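Long-range contacts in ketol-acid reductoisomerase (NAD(+)) (uncultured archaeon GZfos26G2, PDB 4XDY), which catalyses the magnesium-dependent alkyl migration and NADH-dependent reduction of acetolactate in branched-chain amino-acid biosynthesis: residues A[89-94]-A[118-123]; A[80-85]-A[109-114]; A[69-74]-A[96-101]. All coordinates share one frame; numbering follows the deposited sequence. Where two conformers were deposited one is given.

Contact 1. Residues A[89-94]-A[118-123]. With NAI (1,4-dihydronicotinamide adenine dinucleotide), chain E.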
loop_
_atom_site.group_PDB
_atom_site.type_symbol
_atom_site.label_atom_id
_atom_site.label_comp_id
_atom_site.label_asym_id
_atom_site.label_seq_id
_atom_site.Cartn_x
_atom_site.Cartn_y
_atom_site.Cartn_z
ATOM N N VAL A 89 5.805 20.970 19.490
ATOM C CA VAL A 89 5.657 22.399 19.788
ATOM C C VAL A 89 4.384 22.716 20.586
ATOM O O VAL A 89 4.267 23.813 21.150
ATOM C CB VAL A 89 5.709 23.331 18.580
ATOM C CG1 VAL A 89 7.108 23.216 17.912
ATOM C CG2 VAL A 89 4.615 23.104 17.587
ATOM N N GLN A 90 3.478 21.735 20.703
ATOM C CA GLN A 90 2.212 22.045 21.426
ATOM C C GLN A 90 2.429 22.539 22.826
ATOM O O GLN A 90 1.709 23.464 23.227
ATOM C CB GLN A 90 1.307 20.862 21.422
ATOM C CG GLN A 90 0.837 20.430 20.063
ATOM C CD GLN A 90 -0.119 19.232 20.129
ATOM O OE1 GLN A 90 -0.486 18.763 21.210
ATOM N NE2 GLN A 90 -0.437 18.664 18.934
ATOM N N PRO A 91 3.321 21.950 23.637
ATOM C CA PRO A 91 3.347 22.387 25.038
ATOM C C PRO A 91 3.634 23.898 25.203
ATOM O O PRO A 91 2.861 24.607 25.941
ATOM C CB PRO A 91 4.417 21.510 25.682
ATOM C CG PRO A 91 4.423 20.259 24.815
ATOM C CD PRO A 91 4.210 20.788 23.443
ATOM N N ALA A 92 4.629 24.420 24.479
ATOM C CA ALA A 92 4.985 25.851 24.631
ATOM C C ALA A 92 3.870 26.752 24.077
ATOM O O ALA A 92 3.590 27.748 24.698
ATOM C CB ALA A 92 6.305 26.188 23.941
ATOM N N ILE A 93 3.278 26.411 22.912
ATOM C CA ILE A 93 2.274 27.196 22.303
ATOM C C ILE A 93 0.997 27.155 23.190
ATOM O O ILE A 93 0.339 28.171 23.428
ATOM C CB ILE A 93 1.999 26.737 20.863
ATOM C CG1 ILE A 93 3.236 27.079 20.004
ATOM C CG2 ILE A 93 0.831 27.496 20.329
ATOM C CD1 ILE A 93 3.153 26.583 18.613
ATOM N N TYR A 94 0.725 25.995 23.766
ATOM C CA TYR A 94 -0.416 25.873 24.652
ATOM C C TYR A 94 -0.226 26.842 25.843
ATOM O O TYR A 94 -1.131 27.607 26.187
ATOM C CB TYR A 94 -0.567 24.412 25.158
ATOM C CG TYR A 94 -1.479 24.320 26.312
ATOM C CD1 TYR A 94 -2.893 24.322 26.108
ATOM C CD2 TYR A 94 -0.996 24.277 27.586
ATOM C CE1 TYR A 94 -3.743 24.306 27.203
ATOM C CE2 TYR A 94 -1.874 24.225 28.685
ATOM C CZ TYR A 94 -3.242 24.272 28.461
ATOM O OH TYR A 94 -4.076 24.234 29.603
ATOM N N PHE A 118 1.481 11.776 28.103
ATOM C CA PHE A 118 2.769 11.921 28.742
ATOM C C PHE A 118 2.852 13.119 29.618
ATOM O O PHE A 118 3.938 13.455 30.119
ATOM C CB PHE A 118 3.908 11.785 27.726
ATOM C CG PHE A 118 3.923 10.443 27.030
ATOM C CD1 PHE A 118 4.139 9.291 27.756
ATOM C CD2 PHE A 118 3.720 10.355 25.657
ATOM C CE1 PHE A 118 4.163 8.038 27.152
ATOM C CE2 PHE A 118 3.729 9.102 25.037
ATOM C CZ PHE A 118 3.949 7.947 25.783
ATOM N N LYS A 119 1.721 13.797 29.850
ATOM C CA LYS A 119 1.694 14.894 30.818
ATOM C C LYS A 119 2.566 16.099 30.412
ATOM O O LYS A 119 3.055 16.837 31.272
ATOM C CB LYS A 119 2.067 14.399 32.221
ATOM C CG LYS A 119 1.031 13.366 32.692
ATOM C CD LYS A 119 1.106 13.203 34.179
ATOM C CE LYS A 119 1.405 11.779 34.524
ATOM N NZ LYS A 119 0.188 11.045 34.117
ATOM N N ARG A 120 2.738 16.348 29.115
ATOM C CA ARG A 120 3.370 17.508 28.675
ATOM C C ARG A 120 2.464 18.711 28.662
ATOM O O ARG A 120 2.951 19.829 28.647
ATOM C CB ARG A 120 3.932 17.274 27.280
ATOM C CG ARG A 120 4.912 16.081 27.176
ATOM C CD ARG A 120 6.291 16.516 27.362
ATOM N NE ARG A 120 6.757 17.373 26.255
ATOM C CZ ARG A 120 7.644 18.350 26.444
ATOM N NH1 ARG A 120 8.121 18.529 27.659
ATOM N NH2 ARG A 120 8.060 19.134 25.450
ATOM N N ILE A 121 1.154 18.470 28.562
ATOM C CA ILE A 121 0.112 19.498 28.728
ATOM C C ILE A 121 -0.846 19.009 29.827
ATOM O O ILE A 121 -1.345 17.863 29.766
ATOM C CB ILE A 121 -0.653 19.708 27.473
ATOM C CG1 ILE A 121 0.199 20.484 26.440
ATOM C CG2 ILE A 121 -1.938 20.493 27.796
ATOM C CD1 ILE A 121 -0.343 20.505 25.054
ATOM N N VAL A 122 -1.054 19.858 30.842
ATOM C CA VAL A 122 -1.903 19.487 31.972
ATOM C C VAL A 122 -3.033 20.564 31.972
ATOM O O VAL A 122 -2.812 21.657 32.381
ATOM C CB VAL A 122 -1.165 19.388 33.334
ATOM C CG1 VAL A 122 -2.149 19.045 34.471
ATOM C CG2 VAL A 122 -0.079 18.311 33.330
ATOM N N PRO A 123 -4.196 20.260 31.380
ATOM C CA PRO A 123 -5.273 21.248 31.127
ATOM C C PRO A 123 -5.912 21.682 32.469
ATOM O O PRO A 123 -5.706 21.058 33.438
ATOM C CB PRO A 123 -6.254 20.510 30.217
ATOM C CG PRO A 123 -5.454 19.328 29.736
ATOM C CD PRO A 123 -4.585 18.939 30.928
HETATM P PA NAI E . 2.047 19.878 10.943
HETATM O O1A NAI E . 3.494 19.426 11.191
HETATM O O2A NAI E . 1.459 19.752 9.605
HETATM O O5B NAI E . 1.942 21.337 11.619
HETATM C C5B NAI E . 0.724 22.121 11.466
HETATM C C4B NAI E . 1.123 23.608 11.220
HETATM O O4B NAI E . 1.720 24.041 12.437
HETATM C C3B NAI E . 2.180 23.915 10.126
HETATM O O3B NAI E . 1.528 23.834 8.858
HETATM C C2B NAI E . 2.681 25.282 10.544
HETATM O O2B NAI E . 1.845 26.271 9.940
HETATM C C1B NAI E . 2.463 25.233 12.078
HETATM N N9A NAI E . 3.733 25.195 12.785
HETATM C C8A NAI E . 4.784 24.338 12.441
HETATM N N7A NAI E . 5.800 24.548 13.268
HETATM C C5A NAI E . 5.424 25.548 14.108
HETATM C C6A NAI E . 6.060 26.272 15.193
HETATM N N6A NAI E . 7.316 26.005 15.577
HETATM N N1A NAI E . 5.361 27.215 15.879
HETATM C C2A NAI E . 4.103 27.535 15.511
HETATM N N3A NAI E . 3.435 26.939 14.539
HETATM C C4A NAI E . 4.053 25.950 13.794
HETATM O O3 NAI E . 1.101 19.008 12.040
HETATM P PN NAI E . 0.378 17.559 11.653
HETATM O O1N NAI E . 1.410 16.589 11.115
HETATM O O2N NAI E . -0.791 17.902 10.829
HETATM O O5D NAI E . 0.116 17.103 13.146
HETATM C C5D NAI E . -0.996 17.713 13.884
HETATM C C4D NAI E . -1.501 16.764 15.030
HETATM O O4D NAI E . -2.163 15.703 14.312
HETATM C C3D NAI E . -0.426 16.078 15.851
HETATM O O3D NAI E . -0.885 15.886 17.195
HETATM C C2D NAI E . -0.200 14.702 15.181
HETATM O O2D NAI E . 0.358 13.677 16.000
HETATM C C1D NAI E . -1.615 14.397 14.736
HETATM N N1N NAI E . -1.828 13.470 13.618
HETATM C C2N NAI E . -1.226 13.735 12.440
HETATM C C3N NAI E . -1.410 12.930 11.371
HETATM C C7N NAI E . -0.842 13.300 10.111
HETATM O O7N NAI E . 0.148 14.071 9.910
HETATM N N7N NAI E . -1.588 12.958 9.091
HETATM C C4N NAI E . -2.287 11.787 11.516
HETATM C C5N NAI E . -3.060 11.698 12.717
HETATM C C6N NAI E . -2.769 12.539 13.745
HETATM O O HOH W 1 -3.203 24.178 31.844
#

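Contact 2. Residues A[80-85]-A[109-114]. With NAI (1,4-dihydronicotinamide adenine dinucleotide), chain E.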
loop_
_atom_site.group_PDB
_atom_site.type_symbol
_atom_site.label_atom_id
_atom_site.label_comp_id
_atom_site.label_asym_id
_atom_site.label_seq_id
_atom_site.Cartn_x
_atom_site.Cartn_y
_atom_site.Cartn_z
ATOM N N VAL A 80 -14.573 24.900 20.761
ATOM C CA VAL A 80 -13.637 23.764 20.725
ATOM C C VAL A 80 -12.309 24.313 20.233
ATOM O O VAL A 80 -12.261 24.956 19.214
ATOM C CB VAL A 80 -14.121 22.611 19.813
ATOM C CG1 VAL A 80 -13.123 21.441 19.881
ATOM C CG2 VAL A 80 -15.481 22.124 20.270
ATOM N N VAL A 81 -11.262 24.088 21.023
ATOM C CA VAL A 81 -9.917 24.544 20.650
ATOM C C VAL A 81 -9.125 23.272 20.266
ATOM O O VAL A 81 -8.815 22.483 21.128
ATOM C CB VAL A 81 -9.238 25.268 21.788
ATOM C CG1 VAL A 81 -7.791 25.638 21.434
ATOM C CG2 VAL A 81 -9.996 26.568 22.125
ATOM N N HIS A 82 -8.971 23.082 18.966
ATOM C CA HIS A 82 -8.546 21.783 18.454
ATOM C C HIS A 82 -7.098 21.926 17.967
ATOM O O HIS A 82 -6.850 22.623 16.964
ATOM C CB HIS A 82 -9.466 21.399 17.336
ATOM C CG HIS A 82 -9.204 20.054 16.738
ATOM N ND1 HIS A 82 -8.539 19.061 17.405
ATOM C CD2 HIS A 82 -9.575 19.514 15.556
ATOM C CE1 HIS A 82 -8.506 17.971 16.662
ATOM N NE2 HIS A 82 -9.105 18.223 15.534
ATOM N N ILE A 83 -6.198 21.288 18.700
ATOM C CA ILE A 83 -4.739 21.499 18.573
ATOM C C ILE A 83 -4.231 20.549 17.492
ATOM O O ILE A 83 -4.135 19.351 17.734
ATOM C CB ILE A 83 -4.042 21.377 19.908
ATOM C CG1 ILE A 83 -4.494 22.538 20.832
ATOM C CG2 ILE A 83 -2.520 21.519 19.738
ATOM C CD1 ILE A 83 -4.013 22.444 22.232
ATOM N N LEU A 84 -3.956 21.115 16.313
ATOM C CA LEU A 84 -3.389 20.355 15.181
ATOM C C LEU A 84 -2.027 20.952 14.743
ATOM O O LEU A 84 -1.693 20.960 13.591
ATOM C CB LEU A 84 -4.384 20.206 14.055
ATOM C CG LEU A 84 -5.650 19.404 14.345
ATOM C CD1 LEU A 84 -6.640 19.396 13.198
ATOM C CD2 LEU A 84 -5.309 17.982 14.782
ATOM N N LEU A 85 -1.271 21.353 15.761
ATOM C CA LEU A 85 0.081 21.745 15.629
ATOM C C LEU A 85 0.992 20.504 15.796
ATOM O O LEU A 85 0.613 19.535 16.411
ATOM C CB LEU A 85 0.401 22.782 16.693
ATOM C CG LEU A 85 -0.322 24.121 16.555
ATOM C CD1 LEU A 85 -0.323 24.876 17.870
ATOM C CD2 LEU A 85 0.294 24.973 15.490
ATOM N N CYS A 109 -9.224 19.892 22.397
ATOM C CA CYS A 109 -9.262 18.691 21.589
ATOM C C CYS A 109 -7.880 18.500 20.910
ATOM O O CYS A 109 -7.133 19.473 20.705
ATOM C CB CYS A 109 -10.349 18.807 20.577
ATOM S SG CYS A 109 -10.808 17.392 19.607
ATOM N N PHE A 110 -7.591 17.244 20.620
ATOM C CA PHE A 110 -6.285 16.803 20.031
ATOM C C PHE A 110 -6.637 15.755 18.989
ATOM O O PHE A 110 -7.745 15.141 19.034
ATOM C CB PHE A 110 -5.394 16.168 21.029
ATOM C CG PHE A 110 -4.932 17.097 22.119
ATOM C CD1 PHE A 110 -5.743 17.325 23.243
ATOM C CD2 PHE A 110 -3.757 17.775 22.003
ATOM C CE1 PHE A 110 -5.315 18.165 24.256
ATOM C CE2 PHE A 110 -3.314 18.626 23.003
ATOM C CZ PHE A 110 -4.076 18.812 24.137
ATOM N N SER A 111 -5.687 15.453 18.095
ATOM C CA SER A 111 -5.829 14.291 17.239
ATOM C C SER A 111 -4.769 13.235 17.470
ATOM O O SER A 111 -4.705 12.284 16.709
ATOM C CB SER A 111 -5.915 14.634 15.776
ATOM O OG SER A 111 -7.171 15.239 15.446
ATOM N N HIS A 112 -4.041 13.348 18.570
ATOM C CA HIS A 112 -3.109 12.323 19.025
ATOM C C HIS A 112 -2.997 12.569 20.514
ATOM O O HIS A 112 -2.850 13.759 20.938
ATOM C CB HIS A 112 -1.748 12.550 18.361
ATOM C CG HIS A 112 -0.701 11.543 18.715
ATOM N ND1 HIS A 112 -0.947 10.184 18.980
ATOM C CD2 HIS A 112 0.645 11.716 18.842
ATOM C CE1 HIS A 112 0.228 9.577 19.173
ATOM N NE2 HIS A 112 1.199 10.489 19.085
ATOM N N GLY A 113 -2.969 11.472 21.271
ATOM C CA GLY A 113 -2.902 11.552 22.748
ATOM C C GLY A 113 -1.596 11.913 23.440
ATOM O O GLY A 113 -1.584 12.066 24.685
ATOM N N PHE A 114 -0.506 12.032 22.622
ATOM C CA PHE A 114 0.890 12.105 23.138
ATOM C C PHE A 114 0.982 13.110 24.303
ATOM O O PHE A 114 1.391 12.755 25.423
ATOM C CB PHE A 114 1.851 12.467 21.996
ATOM C CG PHE A 114 3.292 12.444 22.344
ATOM C CD1 PHE A 114 3.921 13.536 22.964
ATOM C CD2 PHE A 114 4.087 11.340 22.034
ATOM C CE1 PHE A 114 5.270 13.512 23.278
ATOM C CE2 PHE A 114 5.447 11.326 22.356
ATOM C CZ PHE A 114 6.024 12.410 22.969
HETATM P PA NAI E . 2.047 19.878 10.943
HETATM O O1A NAI E . 3.494 19.426 11.191
HETATM O O2A NAI E . 1.459 19.752 9.605
HETATM O O5B NAI E . 1.942 21.337 11.619
HETATM C C5B NAI E . 0.724 22.121 11.466
HETATM C C4B NAI E . 1.123 23.608 11.220
HETATM O O4B NAI E . 1.720 24.041 12.437
HETATM C C3B NAI E . 2.180 23.915 10.126
HETATM O O3B NAI E . 1.528 23.834 8.858
HETATM C C2B NAI E . 2.681 25.282 10.544
HETATM O O2B NAI E . 1.845 26.271 9.940
HETATM C C1B NAI E . 2.463 25.233 12.078
HETATM N N9A NAI E . 3.733 25.195 12.785
HETATM C C8A NAI E . 4.784 24.338 12.441
HETATM N N7A NAI E . 5.800 24.548 13.268
HETATM C C5A NAI E . 5.424 25.548 14.108
HETATM C C6A NAI E . 6.060 26.272 15.193
HETATM N N6A NAI E . 7.316 26.005 15.577
HETATM N N1A NAI E . 5.361 27.215 15.879
HETATM C C2A NAI E . 4.103 27.535 15.511
HETATM N N3A NAI E . 3.435 26.939 14.539
HETATM C C4A NAI E . 4.053 25.950 13.794
HETATM O O3 NAI E . 1.101 19.008 12.040
HETATM P PN NAI E . 0.378 17.559 11.653
HETATM O O1N NAI E . 1.410 16.589 11.115
HETATM O O2N NAI E . -0.791 17.902 10.829
HETATM O O5D NAI E . 0.116 17.103 13.146
HETATM C C5D NAI E . -0.996 17.713 13.884
HETATM C C4D NAI E . -1.501 16.764 15.030
HETATM O O4D NAI E . -2.163 15.703 14.312
HETATM C C3D NAI E . -0.426 16.078 15.851
HETATM O O3D NAI E . -0.885 15.886 17.195
HETATM C C2D NAI E . -0.200 14.702 15.181
HETATM O O2D NAI E . 0.358 13.677 16.000
HETATM C C1D NAI E . -1.615 14.397 14.736
HETATM N N1N NAI E . -1.828 13.470 13.618
HETATM C C2N NAI E . -1.226 13.735 12.440
HETATM C C3N NAI E . -1.410 12.930 11.371
HETATM C C7N NAI E . -0.842 13.300 10.111
HETATM O O7N NAI E . 0.148 14.071 9.910
HETATM N N7N NAI E . -1.588 12.958 9.091
HETATM C C4N NAI E . -2.287 11.787 11.516
HETATM C C5N NAI E . -3.060 11.698 12.717
HETATM C C6N NAI E . -2.769 12.539 13.745
HETATM O O HOH W 2 -3.230 16.773 18.300
#

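Contact 3. Residues A[69-74]-A[96-101]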
loop_
_atom_site.group_PDB
_atom_site.type_symbol
_atom_site.label_atom_id
_atom_site.label_comp_id
_atom_site.label_asym_id
_atom_site.label_seq_id
_atom_site.Cartn_x
_atom_site.Cartn_y
_atom_site.Cartn_z
ATOM N N LEU A 69 -6.783 33.757 12.243
ATOM C CA LEU A 69 -6.392 34.588 13.319
ATOM C C LEU A 69 -5.131 34.086 13.917
ATOM O O LEU A 69 -4.864 32.878 13.812
ATOM C CB LEU A 69 -7.478 34.551 14.407
ATOM C CG LEU A 69 -8.913 34.895 13.960
ATOM C CD1 LEU A 69 -9.977 34.593 15.003
ATOM C CD2 LEU A 69 -8.962 36.364 13.611
ATOM N N PRO A 70 -4.453 34.939 14.700
ATOM C CA PRO A 70 -3.437 34.481 15.597
ATOM C C PRO A 70 -4.031 33.455 16.558
ATOM O O PRO A 70 -5.239 33.484 16.852
ATOM C CB PRO A 70 -2.988 35.748 16.368
ATOM C CG PRO A 70 -3.519 36.911 15.575
ATOM C CD PRO A 70 -4.689 36.416 14.806
ATOM N N ILE A 71 -3.193 32.541 17.031
ATOM C CA ILE A 71 -3.675 31.454 17.893
ATOM C C ILE A 71 -4.426 31.972 19.127
ATOM O O ILE A 71 -5.498 31.420 19.480
ATOM C CB ILE A 71 -2.515 30.476 18.280
ATOM C CG1 ILE A 71 -2.016 29.781 17.001
ATOM C CG2 ILE A 71 -2.931 29.510 19.381
ATOM C CD1 ILE A 71 -0.770 28.941 17.153
ATOM N N ASP A 72 -3.888 32.977 19.812
ATOM C CA ASP A 72 -4.611 33.528 20.967
ATOM C C ASP A 72 -6.051 34.023 20.677
ATOM O O ASP A 72 -6.993 33.677 21.417
ATOM C CB ASP A 72 -3.787 34.535 21.725
ATOM C CG ASP A 72 -3.519 35.820 20.947
ATOM O OD1 ASP A 72 -3.837 35.942 19.741
ATOM O OD2 ASP A 72 -2.976 36.704 21.623
ATOM N N LYS A 73 -6.236 34.746 19.591
ATOM C CA LYS A 73 -7.599 35.209 19.208
ATOM C C LYS A 73 -8.472 34.060 18.734
ATOM O O LYS A 73 -9.670 34.061 18.902
ATOM C CB LYS A 73 -7.575 36.237 18.045
ATOM C CG LYS A 73 -6.731 37.500 18.209
ATOM C CD LYS A 73 -6.786 38.021 19.620
ATOM C CE LYS A 73 -6.206 39.436 19.693
ATOM N NZ LYS A 73 -6.667 40.017 20.979
ATOM N N ALA A 74 -7.880 33.079 18.080
ATOM C CA ALA A 74 -8.632 31.916 17.669
ATOM C C ALA A 74 -9.126 31.123 18.867
ATOM O O ALA A 74 -10.259 30.633 18.856
ATOM C CB ALA A 74 -7.781 31.037 16.749
ATOM N N ASN A 96 1.720 29.410 26.309
ATOM C CA ASN A 96 1.786 30.862 25.986
ATOM C C ASN A 96 0.591 31.485 25.313
ATOM O O ASN A 96 0.263 32.658 25.534
ATOM C CB ASN A 96 2.988 31.153 25.121
ATOM C CG ASN A 96 4.279 30.747 25.801
ATOM O OD1 ASN A 96 4.391 30.775 27.003
ATOM N ND2 ASN A 96 5.228 30.292 25.025
ATOM N N GLN A 97 -0.017 30.787 24.396
ATOM C CA GLN A 97 -0.974 31.369 23.478
ATOM C C GLN A 97 -2.417 30.867 23.662
ATOM O O GLN A 97 -3.352 31.536 23.208
ATOM C CB GLN A 97 -0.577 31.212 22.040
ATOM C CG GLN A 97 0.793 31.787 21.744
ATOM C CD GLN A 97 1.194 31.576 20.305
ATOM O OE1 GLN A 97 2.289 30.991 20.030
ATOM N NE2 GLN A 97 0.375 31.973 19.396
ATOM N N ILE A 98 -2.569 29.721 24.321
ATOM C CA ILE A 98 -3.882 29.051 24.352
ATOM C C ILE A 98 -4.432 29.061 25.771
ATOM O O ILE A 98 -5.580 29.514 25.982
ATOM C CB ILE A 98 -3.850 27.597 23.824
ATOM C CG1 ILE A 98 -3.573 27.575 22.324
ATOM C CG2 ILE A 98 -5.184 26.946 24.159
ATOM C CD1 ILE A 98 -3.379 26.227 21.659
ATOM N N LYS A 99 -3.643 28.599 26.723
ATOM C CA LYS A 99 -4.053 28.424 28.090
ATOM C C LYS A 99 -4.697 29.709 28.656
ATOM O O LYS A 99 -5.759 29.626 29.256
ATOM C CB LYS A 99 -2.918 27.975 28.980
ATOM C CG LYS A 99 -3.351 27.710 30.426
ATOM C CD LYS A 99 -2.172 27.427 31.330
ATOM C CE LYS A 99 -2.487 27.850 32.724
ATOM N NZ LYS A 99 -1.569 27.159 33.644
ATOM N N PRO A 100 -4.108 30.900 28.420
ATOM C CA PRO A 100 -4.806 32.102 29.014
ATOM C C PRO A 100 -6.135 32.453 28.452
ATOM O O PRO A 100 -6.862 33.234 29.071
ATOM C CB PRO A 100 -3.814 33.238 28.725
ATOM C CG PRO A 100 -2.452 32.536 28.662
ATOM C CD PRO A 100 -2.815 31.282 27.825
ATOM N N GLN A 101 -6.487 31.917 27.294
ATOM C CA GLN A 101 -7.779 32.143 26.682
ATOM C C GLN A 101 -8.793 31.045 27.019
ATOM O O GLN A 101 -9.936 31.077 26.541
ATOM C CB GLN A 101 -7.645 32.278 25.163
ATOM C CG GLN A 101 -6.448 33.146 24.727
ATOM C CD GLN A 101 -6.426 34.454 25.481
ATOM O OE1 GLN A 101 -5.582 34.703 26.385
ATOM N NE2 GLN A 101 -7.427 35.266 25.186
HETATM O O HOH W 3 -0.116 32.557 16.754
HETATM O O HOH W 4 -1.304 34.133 19.703
#

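Contact 1. Residues A[89-94]-A[118-123]
Ile121 lays its CG2 methyl over the middle of the Tyr94 ring, a CH-pi contact in which the carbon sits 3.8 Å from the Tyr94 ring centroid and only 11° off the ring normal. Its other branch runs along helix 90-98: Ile121 CG1 lies 3.9 Å from Pro91 CA, and Ile121 CD1 reaches in between Tyr94 CB and Gln90 CB, 4.0 Å from the latter. With CG anti to the backbone N (chi1 165°), the phenol of Tyr94 is set alongside Ile121, its OH 3.6 Å from Pro123 CA. At the ring edge a water in the ring plane donates to Val122 O at 2.6 Å and also meets Tyr94 OH, though that second leg is modelled so short that its length is doubtful. Without the ring, as with an alanine here, Ile121 CG2 is likely to lose the aromatic face it rests on, and a gap would probably open between helix and loop. Pro91 packs on Arg120, its CB 3.7 Å from Arg120 O and its CG 3.9 Å from Arg120 NH2, meeting the guanidinium obliquely. The first turn of the helix also faces the cofactor, where Gln90 NE2 makes a weak bond of 3.3 Å to O3D of the nicotinamide ribose; the same amide is held by Leu85 O and, through OE1, by Asn115. No direct hydrogen bond joins 89-94 to 118-123, so the loop after helix 114-117 is held to this cofactor-binding helix mainly by apolar and CH-pi packing.

Contact 2. Residues A[80-85]-A[109-114]
Neighbouring parallel strands of the Rossmann sheet, 80-83 and 107-110, meet here through His82 and Cys109, which face each other as a parallel bridge pair. Cys109 is gripped from both backbone ends. Its N donates to Val81 O at 2.9 Å, with 168° at the hydrogen. Its O receives Ile83 N, also at 2.9 Å and almost straight at 177°. On the sheet face carrying these two side chains, His82 has its CG trans to the backbone N (chi1 -177°), which sets the ring beside Cys109 and Ser111. The ring lies obliquely to the sulfur, with ND1 3.6 Å from Cys109 SG; Leu84 CG covers one face of the ring over its centre. ND1 is buried without a polar partner, whereas NE2 has a weak bond to Gln31. Ser111 OG approaches the ring edge, 3.3 Å from His82 CE1, and is itself hydrogen-bonded to Val132 O and Gln31 OE1. Ile83 and Phe110 run alongside each other off the other face, with Ile83 CD1 4.0 Å from Phe110 CE2. The two strands are the outer members of a beta-alpha-beta unit whose crossover is helix 90-98, and beyond the bridge they part at their C-terminal ends, where a Rossmann fold binds its dinucleotide. One water bridges the strand ends, donating to Ile83 O at 2.8 Å. It accepts from Ser111 N at 2.8 Å and is hydrogen-bonded to O3D of the nicotinamide ribose. Leu84 CD2 packs against CB and OG of Ser111. Past the strand, His112, the predicted active-site residue, places its CB 3.4 Å from O2D of the same ribose, while its ND1 is hydrogen-bonded to Glu191.

Contact 3. Residues A[69-74]-A[96-101]
Ile71 is overlapped by the amide end of Gln97, with NE2 3.4 Å from Ile71 CB and the two side chains crossing at a slant. They join two helices of the Rossmann domain, 71-77 and 90-98, which precede and follow strand 80-83 and pack beside one another on the sheet. Deeper in, Ile71 CG2 rests 3.6 Å from Ile98 CG1; Ile98 goes on to Val81 and Ile83 and Ile71 to Met22, so this apolar pair sits between the helices and the strands beneath them. On its outer side the contact is polar and hydrated. The Gln97 side chain, stretched out past its first bend, carries NE2 to the first turn of helix 71-77, just after the N-cap residue Pro70. There NE2 donates to two waters: the first, 2.7 Å from Gln97 NE2, also accepts from Ile71 N at 3.1 Å, and the second, 2.8 Å from Gln97 NE2, also accepts from Asp72 N. Successive backbone amides at the helix start are thereby satisfied through water, and one glutamine nitrogen donates to both waters. Where the backbones come closest, Gln97 O makes a CA-H...O contact with Asp72 CA at 3.3 Å. This oxygen is buried without a conventional partner: Gln101 N, which a regular alpha-helix would offer to Gln97 O, bonds to Ile98 O instead. The Asp72 carboxylate folds back on its own helix: a chi1 of 68° puts CG close to both the backbone N and C, and OD1 takes a weak hydrogen bond from Lys73 N at 2.7 Å.

From the N terminus, the first halves of contacts 3, 2 and 1 come in that order (69-74, 80-85, 89-94), and their second halves follow in the same order (96-101, 109-114, 118-123). Each contact closes a loop of about thirty residues, and because of this order every pair of loops crosses. Helix 90-98 is the common element: contact 3 ties its end to helix 71-77, contact 1 ties its start to the loop ahead of strand 128-134, and contact 2 joins the strands it connects. Gln90 and Ile93 meet Leu85 between contacts 1 and 2, Ile98 packs on Ile83 between contacts 2 and 3, and Ile93 touches Ile71 between contacts 1 and 3.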